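Putative protease (PDB 3KD4) is of unknown function but is probably an exported protease. Local coordinates at residues M29-F34 with S41-S46; D76-E81 with V102-E107; E132-T137 with W179-I184; Q193-E198 with I325-V330. One frame throughout, in Å; residues are numbered along the deposited sequence. Where two conformers were deposited one is given.

Contact 1. Residues M29-F34 with S41-S46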
loop_
_atom_site.group_PDB
_atom_site.type_symbol
_atom_site.label_atom_id
_atom_site.label_comp_id
_atom_site.label_asym_id
_atom_site.label_seq_id
_atom_site.Cartn_x
_atom_site.Cartn_y
_atom_site.Cartn_z
HETATM N N MSE A 29 10.902 19.185 13.972
HETATM C CA MSE A 29 11.356 19.408 12.622
HETATM C C MSE A 29 11.627 20.882 12.353
HETATM O O MSE A 29 11.109 21.752 13.042
HETATM C CB MSE A 29 10.395 18.808 11.585
HETATM C CG MSE A 29 8.993 19.374 11.534
HETATM SE SE MSE A 29 8.949 21.100 10.627
HETATM C CE MSE A 29 7.098 21.078 9.960
ATOM N N GLU A 30 12.494 21.092 11.376
ATOM C CA GLU A 30 12.799 22.363 10.774
ATOM C C GLU A 30 12.658 22.126 9.271
ATOM O O GLU A 30 13.353 21.246 8.686
ATOM C CB GLU A 30 14.203 22.791 11.132
ATOM C CG GLU A 30 14.371 22.950 12.605
ATOM C CD GLU A 30 15.781 23.383 13.009
ATOM O OE1 GLU A 30 16.602 23.771 12.137
ATOM O OE2 GLU A 30 16.045 23.313 14.214
ATOM N N LEU A 31 11.796 22.919 8.646
ATOM C CA LEU A 31 11.496 22.774 7.230
ATOM C C LEU A 31 11.555 24.121 6.555
ATOM O O LEU A 31 10.741 25.010 6.835
ATOM C CB LEU A 31 10.105 22.141 7.054
ATOM C CG LEU A 31 9.490 22.057 5.639
ATOM C CD1 LEU A 31 10.350 21.242 4.685
ATOM C CD2 LEU A 31 8.095 21.466 5.739
ATOM N N THR A 32 12.507 24.281 5.646
ATOM C CA THR A 32 12.609 25.501 4.871
ATOM C C THR A 32 11.907 25.366 3.514
ATOM O O THR A 32 12.103 24.378 2.820
ATOM C CB THR A 32 14.088 25.871 4.658
ATOM O OG1 THR A 32 14.750 25.924 5.932
ATOM C CG2 THR A 32 14.200 27.214 3.939
ATOM N N LEU A 33 11.077 26.355 3.184
ATOM C CA LEU A 33 10.313 26.420 1.940
ATOM C C LEU A 33 10.905 27.498 1.053
ATOM O O LEU A 33 11.041 28.629 1.470
ATOM C CB LEU A 33 8.860 26.712 2.256
ATOM C CG LEU A 33 8.149 25.700 3.190
ATOM C CD1 LEU A 33 6.640 25.946 3.183
ATOM C CD2 LEU A 33 8.424 24.242 2.820
ATOM N N PHE A 34 11.293 27.160 -0.167
ATOM C CA PHE A 34 12.008 28.116 -1.006
ATOM C C PHE A 34 11.154 28.750 -2.092
ATOM O O PHE A 34 11.586 29.712 -2.681
ATOM C CB PHE A 34 13.194 27.459 -1.686
ATOM C CG PHE A 34 14.214 26.940 -0.745
ATOM C CD1 PHE A 34 15.028 27.810 -0.048
ATOM C CD2 PHE A 34 14.380 25.577 -0.571
ATOM C CE1 PHE A 34 15.971 27.315 0.842
ATOM C CE2 PHE A 34 15.346 25.083 0.295
ATOM C CZ PHE A 34 16.121 25.950 1.002
ATOM N N SER A 41 1.431 24.555 -1.066
ATOM C CA SER A 41 1.103 23.135 -1.037
ATOM C C SER A 41 0.685 22.730 0.406
ATOM O O SER A 41 0.596 23.571 1.287
ATOM C CB SER A 41 2.320 22.313 -1.475
ATOM O OG SER A 41 3.305 22.238 -0.448
ATOM N N THR A 42 0.503 21.446 0.652
ATOM C CA THR A 42 0.204 20.992 1.999
ATOM C C THR A 42 1.412 21.162 2.940
ATOM O O THR A 42 1.270 20.972 4.142
ATOM C CB THR A 42 -0.269 19.529 2.024
ATOM O OG1 THR A 42 0.673 18.737 1.334
ATOM C CG2 THR A 42 -1.656 19.366 1.412
ATOM N N TYR A 43 2.586 21.561 2.422
ATOM C CA TYR A 43 3.686 22.005 3.322
ATOM C C TYR A 43 3.291 23.224 4.164
ATOM O O TYR A 43 3.889 23.503 5.193
ATOM C CB TYR A 43 4.962 22.299 2.560
ATOM C CG TYR A 43 5.808 21.111 2.184
ATOM C CD1 TYR A 43 5.933 20.009 3.035
ATOM C CD2 TYR A 43 6.559 21.127 1.022
ATOM C CE1 TYR A 43 6.765 18.934 2.701
ATOM C CE2 TYR A 43 7.382 20.093 0.694
ATOM C CZ TYR A 43 7.477 18.986 1.531
ATOM O OH TYR A 43 8.305 17.936 1.223
ATOM N N GLY A 44 2.234 23.919 3.748
ATOM C CA GLY A 44 1.681 25.011 4.544
ATOM C C GLY A 44 1.043 24.567 5.861
ATOM O O GLY A 44 0.697 25.416 6.690
ATOM N N GLU A 45 0.840 23.255 6.018
ATOM C CA GLU A 45 0.246 22.694 7.229
ATOM C C GLU A 45 1.008 21.497 7.740
ATOM O O GLU A 45 1.718 20.859 7.008
ATOM C CB GLU A 45 -1.192 22.226 6.976
ATOM C CG GLU A 45 -2.183 23.327 6.671
ATOM C CD GLU A 45 -2.137 23.764 5.224
ATOM O OE1 GLU A 45 -2.013 22.889 4.351
ATOM O OE2 GLU A 45 -2.225 24.987 4.976
ATOM N N SER A 46 0.814 21.210 9.020
ATOM C CA SER A 46 1.195 19.954 9.602
ATOM C C SER A 46 -0.074 19.233 10.091
ATOM O O SER A 46 -1.058 19.880 10.517
ATOM C CB SER A 46 2.216 20.187 10.714
ATOM O OG SER A 46 3.466 20.609 10.182
#
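Two leucines of strand 23-33 and the ring of Tyr-43 form the tight part of this contact. Leu-31 brings CD2 obliquely against the ring, 3.8 Å from Tyr-43 CD1, its side chain crossing the tyrosine at about a right angle. Leu-33 sits nearer the root of the ring: its CD2 lies 4.0 Å from Tyr-43 CB, and CD1 of the same fork is close to that carbon too. With CG opposite its own carbonyl carbon (chi1 -80°), Tyr-43 reaches from its short 3-10 turn to both leucines. Cutting Leu-33 back to an alanine would remove both methyls beside Tyr-43 CB and would probably leave the base of the ring less well packed, although its hydroxyl is held elsewhere. Branched aliphatic side chains suit this place because they fill the space around a flat ring without needing polar partners.

The other end is looser. There selenomethionine Met-29 meets Ser-46 through one pair, CE to OG at 3.7 Å, and a second conformer was deposited for Met-29, so this touch is less certain. The polar tips are served from outside: Tyr-43 OH bonds to Ser-138 and Thr-137, and Ser-46 OG to His-103. Within the turn, Ser-41 OG accepts from Tyr-43 N at 3.0 Å, an ST turn. The chemistry thus divides the work: apolar packing joins strand to turn, while the hydroxyl of Tyr-43 ties the far end of its ring to a neighbouring loop.

Contact 2. Residues D76-E81 with V102-E107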
loop_
_atom_site.group_PDB
_atom_site.type_symbol
_atom_site.label_atom_id
_atom_site.label_comp_id
_atom_site.label_asym_id
_atom_site.label_seq_id
_atom_site.Cartn_x
_atom_site.Cartn_y
_atom_site.Cartn_z
ATOM N N ASP A 76 -3.093 30.783 18.284
ATOM C CA ASP A 76 -4.053 29.754 18.701
ATOM C C ASP A 76 -5.064 29.403 17.616
ATOM O O ASP A 76 -5.377 28.239 17.415
ATOM C CB ASP A 76 -4.795 30.215 19.943
ATOM C CG ASP A 76 -3.911 30.180 21.215
ATOM O OD1 ASP A 76 -2.767 29.657 21.203
ATOM O OD2 ASP A 76 -4.384 30.687 22.243
ATOM N N ASN A 77 -5.555 30.403 16.898
ATOM C CA ASN A 77 -6.577 30.152 15.881
ATOM C C ASN A 77 -6.045 29.475 14.605
ATOM O O ASN A 77 -6.809 29.175 13.723
ATOM C CB ASN A 77 -7.352 31.435 15.566
ATOM C CG ASN A 77 -6.482 32.515 14.986
ATOM O OD1 ASN A 77 -5.376 32.255 14.495
ATOM N ND2 ASN A 77 -6.986 33.761 15.018
ATOM N N ALA A 78 -4.738 29.199 14.548
ATOM C CA ALA A 78 -4.139 28.437 13.455
ATOM C C ALA A 78 -4.021 26.938 13.816
ATOM O O ALA A 78 -3.503 26.162 13.026
ATOM C CB ALA A 78 -2.790 29.040 13.078
ATOM N N PHE A 79 -4.501 26.541 15.001
ATOM C CA PHE A 79 -4.591 25.125 15.372
ATOM C C PHE A 79 -6.038 24.656 15.250
ATOM O O PHE A 79 -6.899 25.141 16.001
ATOM C CB PHE A 79 -4.074 24.870 16.813
ATOM C CG PHE A 79 -2.607 25.179 17.014
ATOM C CD1 PHE A 79 -2.188 26.474 17.277
ATOM C CD2 PHE A 79 -1.663 24.180 16.965
ATOM C CE1 PHE A 79 -0.819 26.774 17.497
ATOM C CE2 PHE A 79 -0.313 24.462 17.149
ATOM C CZ PHE A 79 0.108 25.770 17.429
ATOM N N VAL A 80 -6.332 23.762 14.301
ATOM C CA VAL A 80 -7.697 23.327 14.096
ATOM C C VAL A 80 -7.771 21.827 14.215
ATOM O O VAL A 80 -7.073 21.125 13.507
ATOM C CB VAL A 80 -8.268 23.765 12.729
ATOM C CG1 VAL A 80 -9.773 23.397 12.634
ATOM C CG2 VAL A 80 -8.035 25.260 12.522
ATOM N N GLU A 81 -8.655 21.338 15.085
ATOM C CA GLU A 81 -8.831 19.907 15.272
ATOM C C GLU A 81 -10.010 19.402 14.476
ATOM O O GLU A 81 -11.048 20.045 14.444
ATOM C CB GLU A 81 -8.983 19.605 16.769
ATOM C CG GLU A 81 -7.989 18.536 17.221
ATOM C CD GLU A 81 -7.725 18.508 18.701
ATOM O OE1 GLU A 81 -8.652 18.885 19.466
ATOM O OE2 GLU A 81 -6.581 18.094 19.081
ATOM N N VAL A 102 -1.707 25.263 10.957
ATOM C CA VAL A 102 -1.542 26.114 9.766
ATOM C C VAL A 102 -0.338 27.008 10.009
ATOM O O VAL A 102 -0.329 27.820 10.930
ATOM C CB VAL A 102 -2.791 26.969 9.473
ATOM C CG1 VAL A 102 -2.513 27.973 8.299
ATOM C CG2 VAL A 102 -4.006 26.065 9.161
ATOM N N HIS A 103 0.703 26.813 9.218
ATOM C CA HIS A 103 1.935 27.546 9.422
ATOM C C HIS A 103 1.785 28.958 8.919
ATOM O O HIS A 103 1.448 29.177 7.741
ATOM C CB HIS A 103 3.063 26.823 8.722
ATOM C CG HIS A 103 3.280 25.464 9.279
ATOM N ND1 HIS A 103 3.461 25.262 10.620
ATOM C CD2 HIS A 103 3.263 24.235 8.704
ATOM C CE1 HIS A 103 3.602 23.970 10.850
ATOM N NE2 HIS A 103 3.463 23.325 9.706
ATOM N N THR A 104 2.011 29.921 9.798
ATOM C CA THR A 104 1.802 31.307 9.458
ATOM C C THR A 104 3.156 31.976 9.324
ATOM O O THR A 104 4.205 31.421 9.690
ATOM C CB THR A 104 0.941 32.056 10.514
ATOM O OG1 THR A 104 1.684 32.142 11.730
ATOM C CG2 THR A 104 -0.413 31.350 10.771
ATOM N N GLY A 105 3.125 33.166 8.747
ATOM C CA GLY A 105 4.320 33.942 8.489
ATOM C C GLY A 105 5.243 33.386 7.427
ATOM O O GLY A 105 6.419 33.763 7.375
ATOM N N LEU A 106 4.745 32.463 6.604
ATOM C CA LEU A 106 5.574 31.906 5.549
ATOM C C LEU A 106 5.955 33.002 4.526
ATOM O O LEU A 106 5.148 33.861 4.189
ATOM C CB LEU A 106 4.896 30.727 4.852
ATOM C CG LEU A 106 4.752 29.462 5.712
ATOM C CD1 LEU A 106 4.088 28.359 4.883
ATOM C CD2 LEU A 106 6.087 29.004 6.237
ATOM N N GLU A 107 7.212 32.957 4.099
ATOM C CA GLU A 107 7.774 33.815 3.047
ATOM C C GLU A 107 8.844 32.983 2.402
ATOM O O GLU A 107 9.370 32.069 3.029
ATOM C CB GLU A 107 8.523 34.989 3.649
ATOM C CG GLU A 107 7.703 35.936 4.336
ATOM C CD GLU A 107 8.497 37.126 4.786
ATOM O OE1 GLU A 107 9.743 36.983 4.979
ATOM O OE2 GLU A 107 7.833 38.149 4.998
#
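One backbone hydrogen bond joins the segments, Val-102 N donating to Ala-78 O at 2.9 Å in a nearly straight line (172°), with the donor in the carbonyl plane. This brings the CA atoms of Ala-78 and Val-102 within 5.1 Å of each other. The methyl of Ala-78 points into the opposite segment, where CB lies 3.5 Å from Val-102 O and 4.0 Å from Thr-104 CG2. Threonine can offer that methyl because its OG1 takes the place between backbone N and carbonyl carbon (chi1 67°), leaving CG2 beside the N. Val-102 approaches with its branch point, CB standing 4.2 Å from Ala-78 CB. A small residue fits at Ala-78, since its methyl must sit close to a backbone carbonyl and a second methyl at once. Thr-104 also packs on Pro-75, and just beyond the bond Val-80 pairs with Val-100 through the backbone. The arrangement is that of a sheet margin: the bond lies where strand 79-82, an outer strand, begins its antiparallel pairing with strand 97-102, the central strand of a three-stranded sheet within the DUF3857 region.

Contact 3. Residues E132-T137 with W179-I184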
loop_
_atom_site.group_PDB
_atom_site.type_symbol
_atom_site.label_atom_id
_atom_site.label_comp_id
_atom_site.label_asym_id
_atom_site.label_seq_id
_atom_site.Cartn_x
_atom_site.Cartn_y
_atom_site.Cartn_z
ATOM N N GLU A 132 9.180 3.425 11.099
ATOM C CA GLU A 132 9.131 4.825 10.738
ATOM C C GLU A 132 9.929 5.099 9.482
ATOM O O GLU A 132 11.113 4.816 9.414
ATOM C CB GLU A 132 9.655 5.690 11.884
ATOM C CG GLU A 132 9.421 7.174 11.687
ATOM C CD GLU A 132 7.986 7.585 11.972
ATOM O OE1 GLU A 132 7.197 6.732 12.430
ATOM O OE2 GLU A 132 7.660 8.767 11.736
ATOM N N ARG A 133 9.259 5.657 8.492
ATOM C CA ARG A 133 9.936 6.147 7.294
ATOM C C ARG A 133 10.742 7.396 7.625
ATOM O O ARG A 133 10.176 8.323 8.190
ATOM C CB ARG A 133 8.878 6.530 6.251
ATOM C CG ARG A 133 9.453 6.905 4.927
ATOM C CD ARG A 133 8.408 7.438 3.944
ATOM N NE ARG A 133 8.026 8.808 4.302
ATOM C CZ ARG A 133 6.857 9.177 4.800
ATOM N NH1 ARG A 133 5.890 8.297 4.999
ATOM N NH2 ARG A 133 6.654 10.441 5.101
ATOM N N LEU A 134 12.016 7.443 7.244
ATOM C CA LEU A 134 12.881 8.585 7.520
ATOM C C LEU A 134 13.174 9.460 6.275
ATOM O O LEU A 134 13.535 10.639 6.397
ATOM C CB LEU A 134 14.183 8.086 8.144
ATOM C CG LEU A 134 14.015 7.234 9.417
ATOM C CD1 LEU A 134 15.374 6.845 9.990
ATOM C CD2 LEU A 134 13.157 7.961 10.478
ATOM N N GLN A 135 12.956 8.901 5.086
ATOM C CA GLN A 135 13.049 9.661 3.856
ATOM C C GLN A 135 11.787 10.428 3.620
ATOM O O GLN A 135 10.693 9.908 3.846
ATOM C CB GLN A 135 13.310 8.727 2.658
ATOM C CG GLN A 135 13.605 9.425 1.366
ATOM C CD GLN A 135 14.130 8.481 0.298
ATOM O OE1 GLN A 135 13.599 7.401 0.110
ATOM N NE2 GLN A 135 15.202 8.874 -0.370
ATOM N N GLU A 136 11.924 11.666 3.144
ATOM C CA GLU A 136 10.772 12.500 2.789
ATOM C C GLU A 136 10.796 12.876 1.299
ATOM O O GLU A 136 11.706 12.510 0.562
ATOM C CB GLU A 136 10.764 13.785 3.632
ATOM C CG GLU A 136 10.847 13.555 5.118
ATOM C CD GLU A 136 9.628 12.865 5.712
ATOM O OE1 GLU A 136 8.555 12.763 5.067
ATOM O OE2 GLU A 136 9.763 12.410 6.853
ATOM N N THR A 137 9.780 13.607 0.861
ATOM C CA THR A 137 9.696 14.069 -0.525
ATOM C C THR A 137 10.644 15.247 -0.768
ATOM O O THR A 137 10.912 15.615 -1.894
ATOM C CB THR A 137 8.224 14.453 -0.868
ATOM O OG1 THR A 137 7.752 15.387 0.096
ATOM C CG2 THR A 137 7.297 13.201 -0.813
ATOM N N TRP A 179 20.463 6.921 16.440
ATOM C CA TRP A 179 21.170 6.982 15.182
ATOM C C TRP A 179 21.127 8.425 14.651
ATOM O O TRP A 179 20.142 9.131 14.884
ATOM C CB TRP A 179 20.468 6.095 14.149
ATOM C CG TRP A 179 20.316 4.661 14.433
ATOM C CD1 TRP A 179 20.974 3.653 13.801
ATOM C CD2 TRP A 179 19.385 4.024 15.341
ATOM N NE1 TRP A 179 20.547 2.438 14.269
ATOM C CE2 TRP A 179 19.562 2.626 15.200
ATOM C CE3 TRP A 179 18.426 4.488 16.232
ATOM C CZ2 TRP A 179 18.842 1.695 15.953
ATOM C CZ3 TRP A 179 17.698 3.564 16.984
ATOM C CH2 TRP A 179 17.917 2.184 16.844
ATOM N N THR A 180 22.144 8.809 13.859
ATOM C CA THR A 180 22.150 10.095 13.182
ATOM C C THR A 180 22.388 9.897 11.695
ATOM O O THR A 180 23.399 9.329 11.284
ATOM C CB THR A 180 23.178 11.031 13.789
ATOM O OG1 THR A 180 22.865 11.214 15.175
ATOM C CG2 THR A 180 23.145 12.423 13.093
ATOM N N LEU A 181 21.402 10.254 10.871
ATOM C CA LEU A 181 21.560 10.131 9.418
ATOM C C LEU A 181 21.741 11.543 8.861
ATOM O O LEU A 181 21.166 12.504 9.387
ATOM C CB LEU A 181 20.346 9.449 8.795
ATOM C CG LEU A 181 19.919 8.022 9.177
ATOM C CD1 LEU A 181 19.306 7.923 10.588
ATOM C CD2 LEU A 181 18.915 7.508 8.118
ATOM N N ARG A 182 22.586 11.691 7.842
ATOM C CA ARG A 182 22.827 12.976 7.228
ATOM C C ARG A 182 22.616 12.917 5.746
ATOM O O ARG A 182 22.900 11.916 5.098
ATOM C CB ARG A 182 24.238 13.453 7.518
ATOM C CG ARG A 182 24.497 13.517 9.021
ATOM C CD ARG A 182 25.851 14.087 9.339
ATOM N NE ARG A 182 26.013 14.159 10.782
ATOM C CZ ARG A 182 25.490 15.112 11.551
ATOM N NH1 ARG A 182 24.806 16.128 11.034
ATOM N NH2 ARG A 182 25.667 15.067 12.853
ATOM N N ASN A 183 22.072 13.999 5.224
ATOM C CA ASN A 183 21.869 14.179 3.787
ATOM C C ASN A 183 21.066 13.061 3.166
ATOM O O ASN A 183 21.499 12.444 2.228
ATOM C CB ASN A 183 23.234 14.374 3.094
ATOM C CG ASN A 183 24.005 15.525 3.698
ATOM O OD1 ASN A 183 23.471 16.613 3.821
ATOM N ND2 ASN A 183 25.241 15.281 4.133
ATOM N N ILE A 184 19.876 12.810 3.687
ATOM C CA ILE A 184 18.982 11.834 3.087
ATOM C C ILE A 184 18.382 12.501 1.830
ATOM O O ILE A 184 17.725 13.546 1.923
ATOM C CB ILE A 184 17.817 11.437 3.981
ATOM C CG1 ILE A 184 18.288 10.995 5.379
ATOM C CG2 ILE A 184 16.972 10.310 3.290
ATOM C CD1 ILE A 184 17.108 10.672 6.376
#
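A G1 beta bulge at Asn-183 and Ile-184, both facing Val-140, ends strand 174-184 of the large mixed sheet, and the isoleucine it carries packs against the segment leaving strand 129-133. Ile-184 touches with two branches. Its CD1 comes to 3.6 Å from Leu-134 O, while CG2 lies 4.0 Å from Gln-135 CG, against the aliphatic part of that side chain. With CG1 anti to the carbonyl carbon (chi1 -52°), the longer branch is aimed at Leu-134 and CG2 at Gln-135. Further up the strand Leu-134 and Leu-181 cross at about a right angle, CD1 of the former 4.1 Å from CD2 of the latter. Leu-159 of strand 156-160 touches both leucines and continues the apolar cluster. Replacing Ile-184 with an alanine would probably open a gap beside Leu-134 O and take the CG2 methyl away from the methylenes of Gln-135.

Glutamine suits its site because its CB and CG can pack while its amide bonds onward, OE1 to Ser-200 and NE2 to Pro-185 O. The segment 132-137 is braced from within by Arg-133. Its NE donates to Gln-135 O at 2.9 Å and its NH2 forms a salt bridge to Glu-136 OE1 at 3.0 Å, both partners lying close to the guanidinium plane. Thus the two segments meet by van der Waals contact, mostly between aliphatic groups, whereas polar bonds within 132-137 tie Arg-133 to Gln-135 O and Glu-136; the charged pair lies off the leucine cluster, where burying it would probably be costly.

Contact 4. Residues Q193-E198 with I325-V330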
loop_
_atom_site.group_PDB
_atom_site.type_symbol
_atom_site.label_atom_id
_atom_site.label_comp_id
_atom_site.label_asym_id
_atom_site.label_seq_id
_atom_site.Cartn_x
_atom_site.Cartn_y
_atom_site.Cartn_z
ATOM N N GLN A 193 7.781 2.826 -8.850
ATOM C CA GLN A 193 8.847 2.329 -8.009
ATOM C C GLN A 193 8.297 1.168 -7.164
ATOM O O GLN A 193 7.083 1.051 -6.980
ATOM C CB GLN A 193 9.350 3.440 -7.088
ATOM C CG GLN A 193 10.019 4.573 -7.854
ATOM C CD GLN A 193 10.493 5.679 -6.908
ATOM O OE1 GLN A 193 11.447 5.488 -6.176
ATOM N NE2 GLN A 193 9.821 6.820 -6.931
ATOM N N PRO A 194 9.184 0.335 -6.637
ATOM C CA PRO A 194 8.716 -0.768 -5.823
ATOM C C PRO A 194 7.896 -0.291 -4.630
ATOM O O PRO A 194 8.184 0.755 -4.038
ATOM C CB PRO A 194 10.006 -1.447 -5.350
ATOM C CG PRO A 194 11.040 -0.968 -6.227
ATOM C CD PRO A 194 10.649 0.361 -6.729
ATOM N N LYS A 195 6.854 -1.042 -4.322
ATOM C CA LYS A 195 6.020 -0.749 -3.190
ATOM C C LYS A 195 6.868 -0.594 -1.925
ATOM O O LYS A 195 6.650 0.328 -1.132
ATOM C CB LYS A 195 5.000 -1.861 -3.002
ATOM C CG LYS A 195 4.078 -1.647 -1.808
ATOM C CD LYS A 195 3.016 -2.750 -1.742
ATOM C CE LYS A 195 2.064 -2.536 -0.563
ATOM N NZ LYS A 195 0.899 -3.460 -0.706
ATOM N N ASN A 196 7.844 -1.466 -1.754
ATOM C CA ASN A 196 8.797 -1.321 -0.657
ATOM C C ASN A 196 10.193 -0.997 -1.192
ATOM O O ASN A 196 10.852 -1.825 -1.826
ATOM C CB ASN A 196 8.765 -2.590 0.190
ATOM C CG ASN A 196 7.380 -2.830 0.760
ATOM O OD1 ASN A 196 6.819 -1.937 1.426
ATOM N ND2 ASN A 196 6.789 -3.974 0.446
ATOM N N ARG A 197 10.613 0.245 -0.993
ATOM C CA ARG A 197 11.901 0.696 -1.514
ATOM C C ARG A 197 12.993 0.361 -0.500
ATOM O O ARG A 197 12.978 0.881 0.611
ATOM C CB ARG A 197 11.849 2.189 -1.787
ATOM C CG ARG A 197 10.712 2.585 -2.706
ATOM C CD ARG A 197 10.327 4.037 -2.572
ATOM N NE ARG A 197 9.057 4.273 -3.260
ATOM C CZ ARG A 197 8.573 5.466 -3.621
ATOM N NH1 ARG A 197 9.241 6.593 -3.364
ATOM N NH2 ARG A 197 7.398 5.530 -4.254
ATOM N N GLU A 198 13.949 -0.479 -0.886
ATOM C CA GLU A 198 14.897 -1.052 0.092
ATOM C C GLU A 198 15.942 -0.032 0.526
ATOM O O GLU A 198 16.388 -0.084 1.685
ATOM C CB GLU A 198 15.565 -2.352 -0.420
ATOM N N ILE A 325 3.543 -4.467 9.588
ATOM C CA ILE A 325 2.569 -5.207 8.772
ATOM C C ILE A 325 1.951 -4.238 7.744
ATOM O O ILE A 325 1.507 -3.159 8.122
ATOM C CB ILE A 325 1.490 -5.858 9.617
ATOM C CG1 ILE A 325 2.111 -6.914 10.550
ATOM C CG2 ILE A 325 0.354 -6.491 8.735
ATOM C CD1 ILE A 325 1.128 -7.497 11.598
ATOM N N GLN A 326 1.939 -4.627 6.464
ATOM C CA GLN A 326 1.372 -3.810 5.393
ATOM C C GLN A 326 0.008 -4.233 4.964
ATOM O O GLN A 326 -0.757 -3.389 4.549
ATOM C CB GLN A 326 2.335 -3.693 4.168
ATOM C CG GLN A 326 2.735 -4.979 3.485
ATOM C CD GLN A 326 3.623 -4.767 2.213
ATOM O OE1 GLN A 326 4.595 -3.992 2.247
ATOM N NE2 GLN A 326 3.280 -5.481 1.089
ATOM N N THR A 327 -0.329 -5.522 5.026
ATOM C CA THR A 327 -1.630 -6.023 4.605
ATOM C C THR A 327 -2.015 -7.237 5.460
ATOM O O THR A 327 -1.132 -7.897 5.984
ATOM C CB THR A 327 -1.564 -6.487 3.123
ATOM O OG1 THR A 327 -0.902 -5.489 2.342
ATOM C CG2 THR A 327 -2.946 -6.753 2.535
ATOM N N LEU A 328 -3.315 -7.531 5.520
ATOM C CA LEU A 328 -3.833 -8.729 6.133
ATOM C C LEU A 328 -4.559 -9.579 5.096
ATOM O O LEU A 328 -5.059 -9.076 4.101
ATOM C CB LEU A 328 -4.761 -8.378 7.253
ATOM C CG LEU A 328 -4.135 -7.500 8.343
ATOM C CD1 LEU A 328 -5.249 -6.866 9.126
ATOM C CD2 LEU A 328 -3.177 -8.301 9.234
ATOM N N ALA A 329 -4.559 -10.884 5.319
ATOM C CA ALA A 329 -5.271 -11.819 4.484
ATOM C C ALA A 329 -5.743 -12.961 5.367
ATOM O O ALA A 329 -5.411 -13.045 6.566
ATOM C CB ALA A 329 -4.339 -12.311 3.338
ATOM N N VAL A 330 -6.530 -13.839 4.777
ATOM C CA VAL A 330 -6.989 -15.028 5.437
ATOM C C VAL A 330 -6.641 -16.206 4.535
ATOM O O VAL A 330 -6.850 -16.162 3.319
ATOM C CB VAL A 330 -8.494 -14.945 5.715
ATOM C CG1 VAL A 330 -9.052 -16.263 6.320
ATOM C CG2 VAL A 330 -8.780 -13.752 6.645
#
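Gln-326 places CG between its backbone N and carbonyl carbon (chi1 59°) and then runs extended, which carries its amide out to the loop 193-198, where Asn-196, with CG beside its own backbone N, comes to meet it from the opposite direction. Asn-196 ND2 donates to Gln-326 OE1 at 2.8 Å, the bond moderately bent at 144° and the donor slightly tilted from the acceptor's carbonyl plane. Asn-196 OD1 lies 3.1 Å from the same OE1, an unfavourable approach of two acceptors that accompanies the bent bond. The two amide planes are 39° apart, so the groups meet twisted rather than flat. Lys-195, its chain fully extended, also comes toward Gln-326 from the opposite direction, CE 3.6 Å from Gln-326 NE2. Its ammonium remains 4.1 Å from Thr-327 OG1, a loose approach. The long glutamine and lysine side chains suit a junction whose nearest CA atoms, those of Asn-196 and Gln-326, are 9.9 Å apart, with the shorter asparagine supplying the donor. Behind it, Gln-326 and Thr-327 both face Val-310 in a classic beta bulge. A single amide-to-amide bond with loose lysine packing at the surface implies a light, polar link between the loop 193-198 and the five-stranded sheet.

How the contacts relate
Contacts 1, 2 and 3 lie in the DUF3857 region and follow one another along the chain. Contact 1 is the hub. It meets contact 2 through His-103, whose NE2 is 2.8 Å from Ser-46 OG and whose N is 2.9 Å from Gly-44 O, both probable hydrogen bonds. It meets contact 3 through Tyr-43 OH, 2.8 Å from Thr-137 OG1, again a probable bond. Contacts 2 and 3 do not touch, their centres standing about 26 Å apart. Contact 4 is separate: its nearest atoms are about 5 Å from contact 3, and it joins a loop to another sheet. Glycerol lies near Met-29 and Asn-196, probably from the crystallisation liquor; neither marks an established active site.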